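Local structure of kinectin 1 (Kinesin receptor) (Legionella pneumophila, 4MU6) at residues A[3-8]-A[242-247]; A[23-28]-A[273-278]; A[48-53]-A[250-255]. The protein is a Legionella pneumophila effector whose molecular function is not established, represented here by its N-terminal, elongated helical domain. All blocks are in the same frame, centred on the assembly; numbering follows the deposited sequence.

Contact 1 (A[3-8]-A[242-247]); sequences MFLANC and HALEKK
Leu5 and Lys247 carry this contact, their side chains sliding past each other in opposite directions where the N-terminal loop meets the long helix 227-273. The tight part lies along the lysine's aliphatic chain. With CG anti to the backbone N (chi1 -175°) and the next two torsions extended, Lys247 reaches straight out from the helix, bringing CD within 3.8 Å of Leu5 CB. Its CE then presses against the loop backbone, 3.5 Å from Ala6 CA and 3.7 Å from Leu5 C; the first of these is closer than carbon atoms usually come. Leu5, which is buried, sends its CD1 branch the other way, toward the helix, where it lies 3.5 Å from Leu244 O and 4.4 Å from Leu244 CD2. The looser side is formed by the partly exposed selenomethionine Met3, whose CE comes no nearer than 4.4 Å to Leu244 CD2. Within the loop, Asn7 ND2 donates a nearly straight bond of 2.7 Å to Met3 O, tilted 35° from the carbonyl plane, and spans the turn that includes Leu5. Although the two segments meet by van der Waals contact, the loop is tied down by polar bonds to a third element: Asp60 of helix 43-105 accepts from the backbone N atoms of Phe4 and Leu5. The N-terminal loop thus bridges helices 43-105 and 227-273 just ahead of helix 10-22.

Contact 2 (A[23-28]-A[273-278]); sequences ADEELS and KKKHTL
Two irregular loops run in nearly the same direction, their touching parts 18° apart, and come closest at Glu25 and His276, whose CA atoms are 4.2 Å apart. Thr277 makes the direct polar link: its OG1 donates to Glu25 O at 2.8 Å, in the carbonyl plane and on a lone pair. A chi1 of 43° places that hydroxyl between the backbone N and the carbonyl carbon, facing the other loop. Two waters extend the link, each donating to Leu27 O; one accepts from Thr277 N at 3.0 Å, the other donates to Thr277 OG1. Both loops are interhelical connections: residues 23-28 join helix 10-22 to helix 29-38, and residues 273-278 join helix 227-273 to helix 280-294. Each has its own turn, an Asx turn at Asp24, whose OD1 accepts from Glu26 N, and an inverse gamma turn centred on Lys275. Leu278 N donates at 3.0 Å to His276 ND1, close to the ring plane, while Leu278 CD1 lies above one face of that ring, displaced toward its rim. Leu278 CD2 approaches Leu27 O at 3.8 Å. Glu25 lays its chain against the other backbone, CG 3.6 Å from Lys275 O, and crosses the Lys275 side chain obliquely; Glu25 OE2 and Lys275 NZ form a long salt bridge of 3.9 Å.

Contact 3 (A[48-53]-A[250-255]); sequences SVTATL and DLIQEA
An antiparallel helix pair, part of the elongated helical bundle of the LegC3 N-terminal domain, is formed here by helix 43-105 and helix 227-273. The two short segments run at 159° to each other, their axes 10.0 Å apart at closest approach. Leu53 is the main side chain of the first helix. Its CD1 sits over the Leu251-Ile252 backbone and lies 3.7 Å from Ile252 CG1, where the two side chains slide past each other in opposite directions, whereas CD2 meets the Leu251 side chain, 4.1 Å from Leu251 CB, and those side chains cross at about a right angle. One turn earlier, Val49 turns CG1 anti to its own N (chi1 172°) and directs that methyl at Ala255 CB, 3.8 Å away. Around this buried part, helix 10-22 adds Ile10 and Val14 against Ala255 and His17 against Val49. Cys8 and Leu5 of the N-terminal loop pack on Leu53 and Leu251 respectively, and the two long helices share a mainly apolar seam with the chain's N-terminal elements. Thr50, partly exposed, crosses Ile252 at about a right angle. Its hydroxyl is hydrogen-bonded to His46 O within its own helix, which satisfies the polar group locally although it faces a hydrocarbon neighbour. Across the helix pair, Thr50 OG1 touches Ile252 CG2 at 3.8 Å, while Thr50 CG2 lies 4.1 Å from Ile252 CD1.

Contacts 1 and 3 are neighbours, their centres 11 Å apart, and both use helix 227-273. They meet directly, Leu5 CD2 of contact 1 lying 3.8 Å from Leu53 O of contact 3. Both are partly buried, but their chemistry differs: contact 3 packs leucine, isoleucine, valine and alanine between two helices, with a threonine beside them, whereas contact 1 sets leucines, a selenomethionine and the aliphatic part of a lysine together where a loop meets a helix. Contact 2 lies at the surface, its centre about 35 Å from that of contact 1 and 26 Å from that of contact 3. Its two segments are both loops, and it relies on a hydroxyl, backbone carbonyls, waters and a long ion pair.

Contact 1 (A[3-8]-A[242-247])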
loop_
_atom_site.group_PDB
_atom_site.type_symbol
_atom_site.label_atom_id
_atom_site.label_comp_id
_atom_site.label_asym_id
_atom_site.label_seq_id
_atom_site.Cartn_x
_atom_site.Cartn_y
_atom_site.Cartn_z
HETATM N N MSE A 3 -9.306 5.621 -19.201
HETATM C CA MSE A 3 -9.438 4.172 -19.141
HETATM C C MSE A 3 -9.780 3.566 -20.490
HETATM O O MSE A 3 -10.492 4.166 -21.291
HETATM C CB MSE A 3 -10.515 3.805 -18.126
HETATM C CG MSE A 3 -10.184 4.315 -16.741
HETATM SE SE MSE A 3 -8.537 3.476 -16.117
HETATM C CE MSE A 3 -9.268 1.700 -15.973
ATOM N N PHE A 4 -9.282 2.360 -20.726
ATOM C CA PHE A 4 -9.537 1.668 -21.979
ATOM C C PHE A 4 -10.728 0.709 -21.922
ATOM O O PHE A 4 -11.654 0.828 -22.727
ATOM C CB PHE A 4 -8.288 0.920 -22.436
ATOM C CG PHE A 4 -7.194 1.817 -22.952
ATOM C CD1 PHE A 4 -7.226 2.290 -24.264
ATOM C CD2 PHE A 4 -6.121 2.172 -22.139
ATOM C CE1 PHE A 4 -6.211 3.111 -24.751
ATOM C CE2 PHE A 4 -5.099 2.987 -22.617
ATOM C CZ PHE A 4 -5.143 3.457 -23.925
ATOM N N LEU A 5 -10.703 -0.246 -20.990
ATOM C CA LEU A 5 -11.742 -1.276 -20.968
ATOM C C LEU A 5 -13.118 -0.651 -20.792
ATOM O O LEU A 5 -14.051 -0.982 -21.518
ATOM C CB LEU A 5 -11.503 -2.310 -19.863
ATOM C CG LEU A 5 -10.353 -3.295 -20.000
ATOM C CD1 LEU A 5 -10.508 -4.396 -18.975
ATOM C CD2 LEU A 5 -10.266 -3.865 -21.421
ATOM N N ALA A 6 -13.216 0.274 -19.839
ATOM C CA ALA A 6 -14.477 0.919 -19.504
ATOM C C ALA A 6 -15.049 1.730 -20.652
ATOM O O ALA A 6 -16.253 1.978 -20.697
ATOM C CB ALA A 6 -14.311 1.803 -18.275
ATOM N N ASN A 7 -14.185 2.142 -21.574
ATOM C CA ASN A 7 -14.605 2.976 -22.695
ATOM C C ASN A 7 -14.610 2.236 -24.031
ATOM O O ASN A 7 -14.729 2.853 -25.093
ATOM C CB ASN A 7 -13.732 4.228 -22.780
ATOM C CG ASN A 7 -13.951 5.162 -21.609
ATOM O OD1 ASN A 7 -15.073 5.611 -21.364
ATOM N ND2 ASN A 7 -12.885 5.437 -20.856
ATOM N N CYS A 8 -14.492 0.914 -23.975
ATOM C CA CYS A 8 -14.445 0.110 -25.189
ATOM C C CYS A 8 -15.832 -0.092 -25.790
ATOM O O CYS A 8 -16.723 -0.653 -25.150
ATOM C CB CYS A 8 -13.789 -1.248 -24.922
ATOM S SG CYS A 8 -13.463 -2.243 -26.410
ATOM N N HIS A 242 -8.793 -8.108 -10.068
ATOM C CA HIS A 242 -9.802 -9.140 -10.314
ATOM C C HIS A 242 -10.942 -8.569 -11.142
ATOM O O HIS A 242 -11.403 -9.200 -12.087
ATOM C CB HIS A 242 -10.365 -9.716 -9.013
ATOM C CG HIS A 242 -9.440 -10.673 -8.322
ATOM N ND1 HIS A 242 -8.647 -11.569 -9.008
ATOM C CD2 HIS A 242 -9.174 -10.866 -7.008
ATOM C CE1 HIS A 242 -7.936 -12.275 -8.145
ATOM N NE2 HIS A 242 -8.236 -11.867 -6.925
ATOM N N ALA A 243 -11.388 -7.375 -10.773
ATOM C CA ALA A 243 -12.475 -6.722 -11.487
ATOM C C ALA A 243 -12.124 -6.470 -12.963
ATOM O O ALA A 243 -12.900 -6.814 -13.843
ATOM C CB ALA A 243 -12.875 -5.435 -10.798
ATOM N N LEU A 244 -10.955 -5.886 -13.225
ATOM C CA LEU A 244 -10.534 -5.599 -14.594
ATOM C C LEU A 244 -10.300 -6.889 -15.392
ATOM O O LEU A 244 -10.610 -6.954 -16.588
ATOM C CB LEU A 244 -9.274 -4.721 -14.607
ATOM C CG LEU A 244 -9.434 -3.293 -14.067
ATOM C CD1 LEU A 244 -8.081 -2.654 -13.842
ATOM C CD2 LEU A 244 -10.295 -2.425 -14.996
ATOM N N GLU A 245 -9.760 -7.912 -14.731
ATOM C CA GLU A 245 -9.599 -9.221 -15.361
ATOM C C GLU A 245 -10.957 -9.772 -15.835
ATOM O O GLU A 245 -11.085 -10.257 -16.964
ATOM C CB GLU A 245 -8.935 -10.211 -14.399
ATOM C CG GLU A 245 -7.451 -10.003 -14.180
ATOM C CD GLU A 245 -6.617 -10.672 -15.241
ATOM O OE1 GLU A 245 -7.076 -11.695 -15.799
ATOM O OE2 GLU A 245 -5.504 -10.173 -15.522
ATOM N N LYS A 246 -11.964 -9.701 -14.969
ATOM C CA LYS A 246 -13.301 -10.159 -15.335
ATOM C C LYS A 246 -13.846 -9.351 -16.494
ATOM O O LYS A 246 -14.376 -9.919 -17.441
ATOM C CB LYS A 246 -14.279 -10.069 -14.153
ATOM C CG LYS A 246 -13.969 -11.016 -13.009
ATOM C CD LYS A 246 -14.310 -12.459 -13.345
ATOM C CE LYS A 246 -14.107 -13.355 -12.126
ATOM N NZ LYS A 246 -14.852 -12.841 -10.939
ATOM N N LYS A 247 -13.728 -8.028 -16.392
ATOM C CA LYS A 247 -14.252 -7.111 -17.399
ATOM C C LYS A 247 -13.665 -7.418 -18.778
ATOM O O LYS A 247 -14.356 -7.359 -19.814
ATOM C CB LYS A 247 -13.940 -5.667 -16.994
ATOM C CG LYS A 247 -14.540 -4.633 -17.921
ATOM C CD LYS A 247 -14.297 -3.235 -17.398
ATOM C CE LYS A 247 -15.127 -2.218 -18.158
ATOM N NZ LYS A 247 -16.605 -2.449 -18.046
#

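Contact 2 (A[23-28]-A[273-278])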
loop_
_atom_site.group_PDB
_atom_site.type_symbol
_atom_site.label_atom_id
_atom_site.label_comp_id
_atom_site.label_asym_id
_atom_site.label_seq_id
_atom_site.Cartn_x
_atom_site.Cartn_y
_atom_site.Cartn_z
ATOM N N ALA A 23 -8.637 -5.721 -45.616
ATOM C CA ALA A 23 -7.769 -4.854 -46.410
ATOM C C ALA A 23 -6.852 -5.711 -47.267
ATOM O O ALA A 23 -6.273 -5.239 -48.236
ATOM C CB ALA A 23 -6.953 -3.941 -45.520
ATOM N N ASP A 24 -6.721 -6.977 -46.885
ATOM C CA ASP A 24 -5.964 -7.968 -47.645
ATOM C C ASP A 24 -6.611 -8.220 -49.020
ATOM O O ASP A 24 -7.706 -8.766 -49.125
ATOM C CB ASP A 24 -5.888 -9.267 -46.838
ATOM C CG ASP A 24 -4.827 -10.217 -47.344
ATOM O OD1 ASP A 24 -4.582 -10.271 -48.571
ATOM O OD2 ASP A 24 -4.239 -10.925 -46.501
ATOM N N GLU A 25 -5.920 -7.826 -50.077
ATOM C CA GLU A 25 -6.473 -7.944 -51.414
ATOM C C GLU A 25 -6.139 -9.297 -52.046
ATOM O O GLU A 25 -6.407 -9.533 -53.223
ATOM C CB GLU A 25 -5.985 -6.777 -52.274
ATOM C CG GLU A 25 -6.244 -5.427 -51.604
ATOM C CD GLU A 25 -6.088 -4.251 -52.550
ATOM O OE1 GLU A 25 -6.209 -4.450 -53.778
ATOM O OE2 GLU A 25 -5.851 -3.124 -52.064
ATOM N N GLU A 26 -5.588 -10.198 -51.239
ATOM C CA GLU A 26 -5.053 -11.457 -51.745
ATOM C C GLU A 26 -5.761 -12.677 -51.156
ATOM O O GLU A 26 -5.301 -13.809 -51.320
ATOM C CB GLU A 26 -3.553 -11.538 -51.442
ATOM C CG GLU A 26 -2.783 -10.270 -51.780
ATOM C CD GLU A 26 -1.548 -10.060 -50.906
ATOM O OE1 GLU A 26 -1.401 -10.767 -49.875
ATOM O OE2 GLU A 26 -0.733 -9.172 -51.251
ATOM N N LEU A 27 -6.870 -12.450 -50.462
ATOM C CA LEU A 27 -7.633 -13.553 -49.882
ATOM C C LEU A 27 -8.133 -14.485 -50.993
ATOM O O LEU A 27 -8.346 -14.050 -52.124
ATOM C CB LEU A 27 -8.783 -13.008 -49.041
ATOM C CG LEU A 27 -8.310 -12.119 -47.886
ATOM C CD1 LEU A 27 -9.482 -11.341 -47.250
ATOM C CD2 LEU A 27 -7.578 -12.962 -46.833
ATOM N N SER A 28 -8.281 -15.770 -50.683
ATOM C CA SER A 28 -8.584 -16.768 -51.710
ATOM C C SER A 28 -10.023 -17.282 -51.612
ATOM O O SER A 28 -10.635 -17.229 -50.543
ATOM C CB SER A 28 -7.628 -17.952 -51.582
ATOM O OG SER A 28 -7.869 -18.645 -50.370
ATOM N N LYS A 273 -16.693 -4.150 -53.637
ATOM C CA LYS A 273 -15.776 -3.034 -53.832
ATOM C C LYS A 273 -14.759 -3.329 -54.926
ATOM O O LYS A 273 -14.189 -2.404 -55.510
ATOM C CB LYS A 273 -15.016 -2.740 -52.541
ATOM C CG LYS A 273 -15.797 -2.022 -51.459
ATOM C CD LYS A 273 -15.263 -2.389 -50.062
ATOM C CE LYS A 273 -13.728 -2.409 -50.002
ATOM N NZ LYS A 273 -13.210 -2.916 -48.688
ATOM N N LYS A 274 -14.519 -4.615 -55.174
ATOM C CA LYS A 274 -13.527 -5.071 -56.150
ATOM C C LYS A 274 -12.054 -4.792 -55.796
ATOM O O LYS A 274 -11.177 -4.924 -56.651
ATOM C CB LYS A 274 -13.842 -4.538 -57.551
ATOM C CG LYS A 274 -15.273 -4.775 -57.984
ATOM C CD LYS A 274 -15.475 -4.366 -59.426
ATOM C CE LYS A 274 -16.854 -4.747 -59.908
ATOM N NZ LYS A 274 -16.932 -4.645 -61.391
ATOM N N LYS A 275 -11.773 -4.408 -54.554
ATOM C CA LYS A 275 -10.381 -4.328 -54.108
ATOM C C LYS A 275 -9.925 -5.710 -53.645
ATOM O O LYS A 275 -9.709 -5.945 -52.453
ATOM C CB LYS A 275 -10.205 -3.300 -52.986
ATOM C CG LYS A 275 -10.549 -1.876 -53.388
ATOM C CD LYS A 275 -10.008 -0.877 -52.385
ATOM C CE LYS A 275 -8.496 -0.781 -52.476
ATOM N NZ LYS A 275 -8.049 -0.376 -53.842
ATOM N N HIS A 276 -9.797 -6.624 -54.600
ATOM C CA HIS A 276 -9.493 -8.021 -54.303
ATOM C C HIS A 276 -9.053 -8.695 -55.597
ATOM O O HIS A 276 -9.062 -8.067 -56.649
ATOM C CB HIS A 276 -10.719 -8.732 -53.702
ATOM C CG HIS A 276 -11.908 -8.765 -54.619
ATOM N ND1 HIS A 276 -11.936 -9.516 -55.774
ATOM C CD2 HIS A 276 -13.104 -8.131 -54.552
ATOM C CE1 HIS A 276 -13.095 -9.339 -56.385
ATOM N NE2 HIS A 276 -13.825 -8.505 -55.662
ATOM N N THR A 277 -8.688 -9.973 -55.520
ATOM C CA THR A 277 -8.115 -10.684 -56.661
ATOM C C THR A 277 -8.988 -11.868 -57.085
ATOM O O THR A 277 -8.539 -12.793 -57.778
ATOM C CB THR A 277 -6.678 -11.162 -56.348
ATOM O OG1 THR A 277 -6.631 -11.711 -55.024
ATOM C CG2 THR A 277 -5.709 -9.997 -56.418
ATOM N N LEU A 278 -10.248 -11.831 -56.676
ATOM C CA LEU A 278 -11.153 -12.920 -56.979
ATOM C C LEU A 278 -11.765 -12.726 -58.363
ATOM O O LEU A 278 -12.069 -11.602 -58.763
ATOM C CB LEU A 278 -12.243 -13.012 -55.912
ATOM C CG LEU A 278 -11.771 -13.270 -54.477
ATOM C CD1 LEU A 278 -12.836 -12.838 -53.490
ATOM C CD2 LEU A 278 -11.416 -14.738 -54.264
HETATM O O HOH W 1 -8.861 -11.512 -52.947
HETATM O O HOH W 2 -7.458 -14.754 -54.652
#

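Contact 3 (A[48-53]-A[250-255])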
loop_
_atom_site.group_PDB
_atom_site.type_symbol
_atom_site.label_atom_id
_atom_site.label_comp_id
_atom_site.label_asym_id
_atom_site.label_seq_id
_atom_site.Cartn_x
_atom_site.Cartn_y
_atom_site.Cartn_z
ATOM N N SER A 48 -6.582 -11.073 -32.985
ATOM C CA SER A 48 -6.152 -9.675 -32.942
ATOM C C SER A 48 -7.013 -8.786 -32.016
ATOM O O SER A 48 -6.470 -7.922 -31.328
ATOM C CB SER A 48 -5.973 -9.076 -34.353
ATOM O OG SER A 48 -7.166 -8.520 -34.874
ATOM N N VAL A 49 -8.333 -8.986 -31.994
ATOM C CA VAL A 49 -9.202 -8.281 -31.044
ATOM C C VAL A 49 -8.807 -8.657 -29.606
ATOM O O VAL A 49 -8.690 -7.797 -28.736
ATOM C CB VAL A 49 -10.678 -8.630 -31.255
ATOM C CG1 VAL A 49 -11.552 -8.044 -30.121
ATOM C CG2 VAL A 49 -11.149 -8.145 -32.617
ATOM N N THR A 50 -8.588 -9.949 -29.377
ATOM C CA THR A 50 -8.220 -10.442 -28.056
ATOM C C THR A 50 -6.902 -9.840 -27.553
ATOM O O THR A 50 -6.805 -9.502 -26.377
ATOM C CB THR A 50 -8.192 -11.995 -28.001
ATOM O OG1 THR A 50 -9.504 -12.506 -28.283
ATOM C CG2 THR A 50 -7.747 -12.509 -26.616
ATOM N N ALA A 51 -5.909 -9.681 -28.434
ATOM C CA ALA A 51 -4.621 -9.086 -28.041
ATOM C C ALA A 51 -4.793 -7.617 -27.676
ATOM O O ALA A 51 -4.242 -7.149 -26.667
ATOM C CB ALA A 51 -3.529 -9.264 -29.149
ATOM N N THR A 52 -5.571 -6.897 -28.485
ATOM C CA THR A 52 -5.919 -5.513 -28.168
ATOM C C THR A 52 -6.602 -5.395 -26.802
ATOM O O THR A 52 -6.295 -4.495 -26.020
ATOM C CB THR A 52 -6.835 -4.896 -29.231
ATOM O OG1 THR A 52 -6.106 -4.722 -30.453
ATOM C CG2 THR A 52 -7.378 -3.535 -28.757
ATOM N N LEU A 53 -7.540 -6.286 -26.509
ATOM C CA LEU A 53 -8.241 -6.198 -25.221
ATOM C C LEU A 53 -7.312 -6.477 -24.040
ATOM O O LEU A 53 -7.416 -5.836 -22.983
ATOM C CB LEU A 53 -9.468 -7.114 -25.190
ATOM C CG LEU A 53 -10.627 -6.589 -26.043
ATOM C CD1 LEU A 53 -11.663 -7.664 -26.283
ATOM C CD2 LEU A 53 -11.253 -5.388 -25.352
ATOM N N ASP A 250 -15.154 -10.620 -20.162
ATOM C CA ASP A 250 -16.510 -10.394 -20.676
ATOM C C ASP A 250 -16.484 -9.735 -22.051
ATOM O O ASP A 250 -17.284 -10.061 -22.924
ATOM C CB ASP A 250 -17.324 -9.517 -19.717
ATOM C CG ASP A 250 -17.703 -10.237 -18.441
ATOM O OD1 ASP A 250 -17.545 -11.477 -18.381
ATOM O OD2 ASP A 250 -18.177 -9.558 -17.503
ATOM N N LEU A 251 -15.570 -8.784 -22.217
ATOM C CA LEU A 251 -15.389 -8.089 -23.488
ATOM C C LEU A 251 -14.905 -9.042 -24.580
ATOM O O LEU A 251 -15.339 -8.974 -25.740
ATOM C CB LEU A 251 -14.414 -6.927 -23.308
ATOM C CG LEU A 251 -15.053 -5.659 -22.728
ATOM C CD1 LEU A 251 -14.000 -4.621 -22.347
ATOM C CD2 LEU A 251 -16.062 -5.077 -23.723
ATOM N N ILE A 252 -14.015 -9.952 -24.206
ATOM C CA ILE A 252 -13.574 -10.963 -25.145
ATOM C C ILE A 252 -14.745 -11.864 -25.555
ATOM O O ILE A 252 -14.936 -12.141 -26.742
ATOM C CB ILE A 252 -12.396 -11.771 -24.591
ATOM C CG1 ILE A 252 -11.160 -10.866 -24.499
ATOM C CG2 ILE A 252 -12.091 -12.969 -25.496
ATOM C CD1 ILE A 252 -10.130 -11.344 -23.524
ATOM N N GLN A 253 -15.537 -12.299 -24.580
ATOM C CA GLN A 253 -16.685 -13.135 -24.881
ATOM C C GLN A 253 -17.693 -12.406 -25.766
ATOM O O GLN A 253 -18.251 -12.997 -26.672
ATOM C CB GLN A 253 -17.358 -13.642 -23.602
ATOM C CG GLN A 253 -18.573 -14.522 -23.858
ATOM C CD GLN A 253 -18.262 -15.702 -24.765
ATOM O OE1 GLN A 253 -17.138 -16.211 -24.783
ATOM N NE2 GLN A 253 -19.257 -16.137 -25.531
ATOM N N GLU A 254 -17.910 -11.123 -25.504
ATOM C CA GLU A 254 -18.803 -10.315 -26.328
ATOM C C GLU A 254 -18.323 -10.225 -27.779
ATOM O O GLU A 254 -19.081 -10.488 -28.729
ATOM C CB GLU A 254 -18.930 -8.910 -25.753
ATOM C CG GLU A 254 -20.307 -8.302 -25.937
ATOM C CD GLU A 254 -20.542 -7.092 -25.045
ATOM O OE1 GLU A 254 -19.918 -7.012 -23.961
ATOM O OE2 GLU A 254 -21.359 -6.223 -25.433
ATOM N N ALA A 255 -17.067 -9.836 -27.939
ATOM C CA ALA A 255 -16.434 -9.731 -29.239
ATOM C C ALA A 255 -16.500 -11.057 -29.980
ATOM O O ALA A 255 -16.654 -11.077 -31.199
ATOM C CB ALA A 255 -14.969 -9.277 -29.086
#